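Long-range contact in sterol regulatory element-binding protein cleavage-activating protein (Schizosaccharomyces pombe, PDB 4YHC), which escorts the membrane-bound transcription factor Sre1 for proteolytic processing at low sterol and low oxygen, here represented by its cytoplasmic WD40 domain: residues A[177-191]-A[225-237]. The protein carries 9 engineered substitutions. Sequence-based numbering, arbitrary orientation.
Sequences KSISIVSPTANRIAS and KDIYGIAMADILF. Engineered in segment 177-191: Ser191 (natural residue Cys).
Strands 177-182 and 226-230 run nearly parallel, their axes 15° apart and 7.2 Å at closest approach, too distant for backbone pairing, so this is face-to-face packing of two β-hairpins. Gly229 has no side chain here, and Ile179 CD1 lies 3.5 Å from its N, with Ile181 CD1 over its CA. Ile227 places CG1 between its backbone N and carbonyl carbon (chi1 57°), which sends CD1 to Ala190 O at 3.7 Å; Leu236 CD1 meets Ala190 CB at the same distance. At one end, Lys177 NZ reaches the syn lone pair of Asp226 OD1 in a 3.0 Å salt bridge. Near the hairpin turns, Arg188 of strand 187-191 grips Asp234 side-on, NE to OD1 at 2.9 Å and NH1 to OD2 at 2.7 Å, with guanidinium and carboxylate planes 24° apart. Asp234 OD2 also accepts from a water that contacts Thr185 OG1, while Ser183 OG, in an ST turn, takes the backbone N-H of Thr185 and Ala186. A leucine in place of Arg188 would probably leave the buried Asp234 carboxylate without its charged mate and freer to turn. The two hairpins belong to successive four-stranded antiparallel blades of the β-propeller; strand 121-127 covers the far side of 177-191 through Ser178 and Val182, and strand 269-278 meets Tyr228 and Ile230 beyond 225-237.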
loop_
_atom_site.group_PDB
_atom_site.type_symbol
_atom_site.label_atom_id
_atom_site.label_comp_id
_atom_site.label_asym_id
_atom_site.label_seq_id
_atom_site.Cartn_x
_atom_site.Cartn_y
_atom_site.Cartn_z
ATOM N N LYS A 177 -0.012 11.365 -9.875
ATOM C CA LYS A 177 -0.172 10.475 -8.725
ATOM C C LYS A 177 -1.122 11.132 -7.738
ATOM O O LYS A 177 -0.965 12.315 -7.437
ATOM C CB LYS A 177 1.203 10.289 -8.082
ATOM C CG LYS A 177 1.243 9.629 -6.727
ATOM C CD LYS A 177 0.870 8.175 -6.827
ATOM C CE LYS A 177 1.110 7.455 -5.517
ATOM N NZ LYS A 177 2.359 6.701 -5.594
ATOM N N SER A 178 -2.107 10.392 -7.262
ATOM C CA SER A 178 -2.995 10.908 -6.237
ATOM C C SER A 178 -3.026 9.914 -5.114
ATOM O O SER A 178 -2.916 8.743 -5.347
ATOM C CB SER A 178 -4.378 11.171 -6.798
ATOM O OG SER A 178 -4.914 9.953 -7.318
ATOM N N ILE A 179 -3.183 10.418 -3.897
ATOM C CA ILE A 179 -3.352 9.605 -2.725
ATOM C C ILE A 179 -4.383 10.184 -1.783
ATOM O O ILE A 179 -4.716 11.415 -1.803
ATOM C CB ILE A 179 -2.071 9.476 -1.917
ATOM C CG1 ILE A 179 -1.579 10.860 -1.476
ATOM C CG2 ILE A 179 -1.059 8.701 -2.732
ATOM C CD1 ILE A 179 -0.381 10.841 -0.538
ATOM N N SER A 180 -4.927 9.294 -0.984
ATOM C CA SER A 180 -5.889 9.690 0.064
ATOM C C SER A 180 -5.197 9.739 1.403
ATOM O O SER A 180 -4.378 8.890 1.699
ATOM C CB SER A 180 -7.065 8.731 0.056
ATOM O OG SER A 180 -6.846 7.675 0.893
ATOM N N ILE A 181 -5.513 10.732 2.215
ATOM C CA ILE A 181 -5.114 10.756 3.593
ATOM C C ILE A 181 -6.338 10.961 4.510
ATOM O O ILE A 181 -6.879 12.071 4.590
ATOM C CB ILE A 181 -4.170 11.928 3.746
ATOM C CG1 ILE A 181 -3.095 11.802 2.622
ATOM C CG2 ILE A 181 -3.604 12.008 5.140
ATOM C CD1 ILE A 181 -1.787 12.404 2.908
ATOM N N VAL A 182 -6.739 9.893 5.173
ATOM C CA VAL A 182 -7.878 9.855 6.109
ATOM C C VAL A 182 -7.206 10.096 7.428
ATOM O O VAL A 182 -6.637 9.212 7.997
ATOM C CB VAL A 182 -8.559 8.478 6.047
ATOM C CG1 VAL A 182 -9.723 8.359 7.059
ATOM C CG2 VAL A 182 -9.064 8.252 4.664
ATOM N N SER A 183 -7.159 11.329 7.865
ATOM C CA SER A 183 -6.316 11.642 9.000
ATOM C C SER A 183 -7.208 11.833 10.237
ATOM O O SER A 183 -8.389 11.907 10.074
ATOM C CB SER A 183 -5.515 12.898 8.703
ATOM O OG SER A 183 -6.066 14.053 9.339
ATOM N N PRO A 184 -6.628 11.978 11.450
ATOM C CA PRO A 184 -7.507 12.285 12.604
ATOM C C PRO A 184 -8.158 13.678 12.547
ATOM O O PRO A 184 -9.182 13.915 13.177
ATOM C CB PRO A 184 -6.566 12.141 13.790
ATOM C CG PRO A 184 -5.488 11.208 13.323
ATOM C CD PRO A 184 -5.257 11.713 11.908
ATOM N N THR A 185 -7.640 14.566 11.713
ATOM C CA THR A 185 -8.121 15.942 11.651
ATOM C C THR A 185 -9.065 16.099 10.474
ATOM O O THR A 185 -10.064 16.799 10.578
ATOM C CB THR A 185 -6.921 16.914 11.642
ATOM O OG1 THR A 185 -6.254 16.838 12.914
ATOM C CG2 THR A 185 -7.342 18.356 11.383
ATOM N N ALA A 186 -8.775 15.458 9.355
ATOM C CA ALA A 186 -9.577 15.667 8.134
ATOM C C ALA A 186 -9.380 14.572 7.100
ATOM O O ALA A 186 -8.386 13.818 7.148
ATOM C CB ALA A 186 -9.238 16.999 7.521
ATOM N N ASN A 187 -10.352 14.438 6.194
ATOM C CA ASN A 187 -10.164 13.695 4.967
ATOM C C ASN A 187 -9.474 14.562 3.967
ATOM O O ASN A 187 -9.822 15.702 3.819
ATOM C CB ASN A 187 -11.484 13.226 4.420
ATOM C CG ASN A 187 -12.104 12.154 5.279
ATOM O OD1 ASN A 187 -11.419 11.536 6.111
ATOM N ND2 ASN A 187 -13.371 11.814 4.977
ATOM N N ARG A 188 -8.435 14.033 3.337
ATOM C CA ARG A 188 -7.624 14.808 2.410
ATOM C C ARG A 188 -7.349 14.025 1.167
ATOM O O ARG A 188 -7.252 12.807 1.212
ATOM C CB ARG A 188 -6.320 15.176 3.062
ATOM C CG ARG A 188 -6.403 15.854 4.388
ATOM C CD ARG A 188 -5.042 16.419 4.783
ATOM N NE ARG A 188 -4.872 16.600 6.236
ATOM C CZ ARG A 188 -5.268 17.678 6.941
ATOM N NH1 ARG A 188 -5.110 17.736 8.256
ATOM N NH2 ARG A 188 -5.872 18.670 6.349
ATOM N N ILE A 189 -7.320 14.704 0.024
ATOM C CA ILE A 189 -6.875 14.103 -1.230
ATOM C C ILE A 189 -5.720 14.915 -1.763
ATOM O O ILE A 189 -5.868 16.146 -1.997
ATOM C CB ILE A 189 -7.979 14.125 -2.290
ATOM C CG1 ILE A 189 -9.246 13.501 -1.747
ATOM C CG2 ILE A 189 -7.537 13.409 -3.537
ATOM C CD1 ILE A 189 -9.171 11.991 -1.602
ATOM N N ALA A 190 -4.599 14.249 -2.017
ATOM C CA ALA A 190 -3.361 14.943 -2.420
ATOM C C ALA A 190 -3.001 14.477 -3.810
ATOM O O ALA A 190 -3.062 13.274 -4.073
ATOM C CB ALA A 190 -2.231 14.620 -1.449
ATOM N N SER A 191 -2.610 15.422 -4.687
ATOM C CA SER A 191 -2.304 15.127 -6.077
ATOM C C SER A 191 -1.005 15.796 -6.538
ATOM O O SER A 191 -0.775 16.959 -6.350
ATOM C CB SER A 191 -3.478 15.532 -6.985
ATOM O OG SER A 191 -4.724 15.097 -6.458
ATOM N N LYS A 225 8.926 13.714 -7.837
ATOM C CA LYS A 225 8.866 12.357 -8.388
ATOM C C LYS A 225 7.707 11.525 -7.809
ATOM O O LYS A 225 7.238 10.567 -8.458
ATOM C CB LYS A 225 10.192 11.655 -8.114
ATOM C CG LYS A 225 11.422 12.273 -8.790
ATOM C CD LYS A 225 11.254 12.185 -10.299
ATOM C CE LYS A 225 12.526 12.462 -11.121
ATOM N NZ LYS A 225 13.606 11.513 -10.833
ATOM N N ASP A 226 7.271 11.844 -6.585
ATOM C CA ASP A 226 6.241 11.007 -5.961
ATOM C C ASP A 226 5.748 11.675 -4.674
ATOM O O ASP A 226 6.370 12.571 -4.099
ATOM C CB ASP A 226 6.788 9.600 -5.614
ATOM C CG ASP A 226 5.734 8.487 -5.815
ATOM O OD1 ASP A 226 4.503 8.818 -5.912
ATOM O OD2 ASP A 226 6.133 7.278 -5.832
ATOM N N ILE A 227 4.606 11.201 -4.252
ATOM C CA ILE A 227 4.040 11.551 -2.944
ATOM C C ILE A 227 3.534 10.300 -2.276
ATOM O O ILE A 227 3.062 9.363 -2.948
ATOM C CB ILE A 227 2.904 12.591 -3.047
ATOM C CG1 ILE A 227 1.746 12.160 -3.952
ATOM C CG2 ILE A 227 3.431 13.898 -3.526
ATOM C CD1 ILE A 227 0.613 13.184 -3.967
ATOM N N TYR A 228 3.614 10.252 -0.934
ATOM C CA TYR A 228 3.158 9.048 -0.226
ATOM C C TYR A 228 2.694 9.538 1.138
ATOM O O TYR A 228 3.313 10.434 1.713
ATOM C CB TYR A 228 4.281 7.993 -0.086
ATOM C CG TYR A 228 3.787 6.664 0.449
ATOM C CD1 TYR A 228 3.723 6.447 1.830
ATOM C CD2 TYR A 228 3.348 5.649 -0.389
ATOM C CE1 TYR A 228 3.236 5.263 2.357
ATOM C CE2 TYR A 228 2.894 4.409 0.167
ATOM C CZ TYR A 228 2.830 4.285 1.528
ATOM O OH TYR A 228 2.408 3.170 2.167
ATOM N N GLY A 229 1.611 8.996 1.639
ATOM C CA GLY A 229 1.018 9.508 2.920
ATOM C C GLY A 229 1.055 8.494 4.055
ATOM O O GLY A 229 1.013 7.293 3.810
ATOM N N ILE A 230 1.222 8.943 5.284
ATOM C CA ILE A 230 0.932 8.081 6.487
ATOM C C ILE A 230 -0.249 8.805 7.124
ATOM O O ILE A 230 -0.096 9.838 7.799
ATOM C CB ILE A 230 2.064 8.013 7.472
ATOM C CG1 ILE A 230 3.364 7.729 6.761
ATOM C CG2 ILE A 230 1.780 7.108 8.679
ATOM C CD1 ILE A 230 3.794 6.342 6.764
ATOM N N ALA A 231 -1.417 8.257 6.881
ATOM C CA ALA A 231 -2.630 8.968 7.120
ATOM C C ALA A 231 -2.821 9.221 8.631
ATOM O O ALA A 231 -3.150 10.349 9.046
ATOM C CB ALA A 231 -3.815 8.190 6.518
ATOM N N MET A 232 -2.532 8.247 9.445
ATOM C CA MET A 232 -2.810 8.447 10.892
ATOM C C MET A 232 -1.892 9.479 11.581
ATOM O O MET A 232 -2.221 9.925 12.678
ATOM C CB MET A 232 -2.699 7.123 11.689
ATOM C CG MET A 232 -1.458 6.316 11.424
ATOM S SD MET A 232 -1.373 4.761 12.399
ATOM C CE MET A 232 -3.117 4.394 12.631
ATOM N N ALA A 233 -0.734 9.776 10.961
ATOM C CA ALA A 233 0.223 10.758 11.459
ATOM C C ALA A 233 -0.060 12.120 10.846
ATOM O O ALA A 233 0.545 13.098 11.230
ATOM C CB ALA A 233 1.667 10.276 11.140
ATOM N N ASP A 234 -0.935 12.170 9.836
ATOM C CA ASP A 234 -1.242 13.359 9.031
ATOM C C ASP A 234 0.096 13.910 8.352
ATOM O O ASP A 234 0.423 15.085 8.401
ATOM C CB ASP A 234 -1.944 14.441 9.837
ATOM C CG ASP A 234 -2.972 15.184 9.042
ATOM O OD1 ASP A 234 -3.071 14.981 7.819
ATOM O OD2 ASP A 234 -3.770 15.909 9.671
ATOM N N ILE A 235 0.799 13.011 7.714
ATOM C CA ILE A 235 2.066 13.313 7.102
ATOM C C ILE A 235 2.019 12.930 5.639
ATOM O O ILE A 235 1.491 11.860 5.313
ATOM C CB ILE A 235 3.179 12.494 7.732
ATOM C CG1 ILE A 235 3.506 13.117 9.091
ATOM C CG2 ILE A 235 4.453 12.562 6.891
ATOM C CD1 ILE A 235 4.385 12.240 9.904
ATOM N N LEU A 236 2.594 13.792 4.809
ATOM C CA LEU A 236 2.855 13.512 3.419
ATOM C C LEU A 236 4.340 13.572 3.131
ATOM O O LEU A 236 5.036 14.533 3.604
ATOM C CB LEU A 236 2.161 14.563 2.572
ATOM C CG LEU A 236 2.290 14.367 1.067
ATOM C CD1 LEU A 236 1.019 14.615 0.328
ATOM C CD2 LEU A 236 3.349 15.297 0.480
ATOM N N PHE A 237 4.831 12.580 2.374
ATOM C CA PHE A 237 6.245 12.520 1.967
ATOM C C PHE A 237 6.251 12.963 0.483
ATOM O O PHE A 237 5.483 12.432 -0.335
ATOM C CB PHE A 237 6.849 11.131 2.116
ATOM C CG PHE A 237 7.030 10.680 3.525
ATOM C CD1 PHE A 237 5.971 10.151 4.246
ATOM C CD2 PHE A 237 8.256 10.759 4.138
ATOM C CE1 PHE A 237 6.143 9.762 5.551
ATOM C CE2 PHE A 237 8.417 10.382 5.406
ATOM C CZ PHE A 237 7.381 9.849 6.109
HETATM O O HOH W 1 -4.192 15.288 12.253
#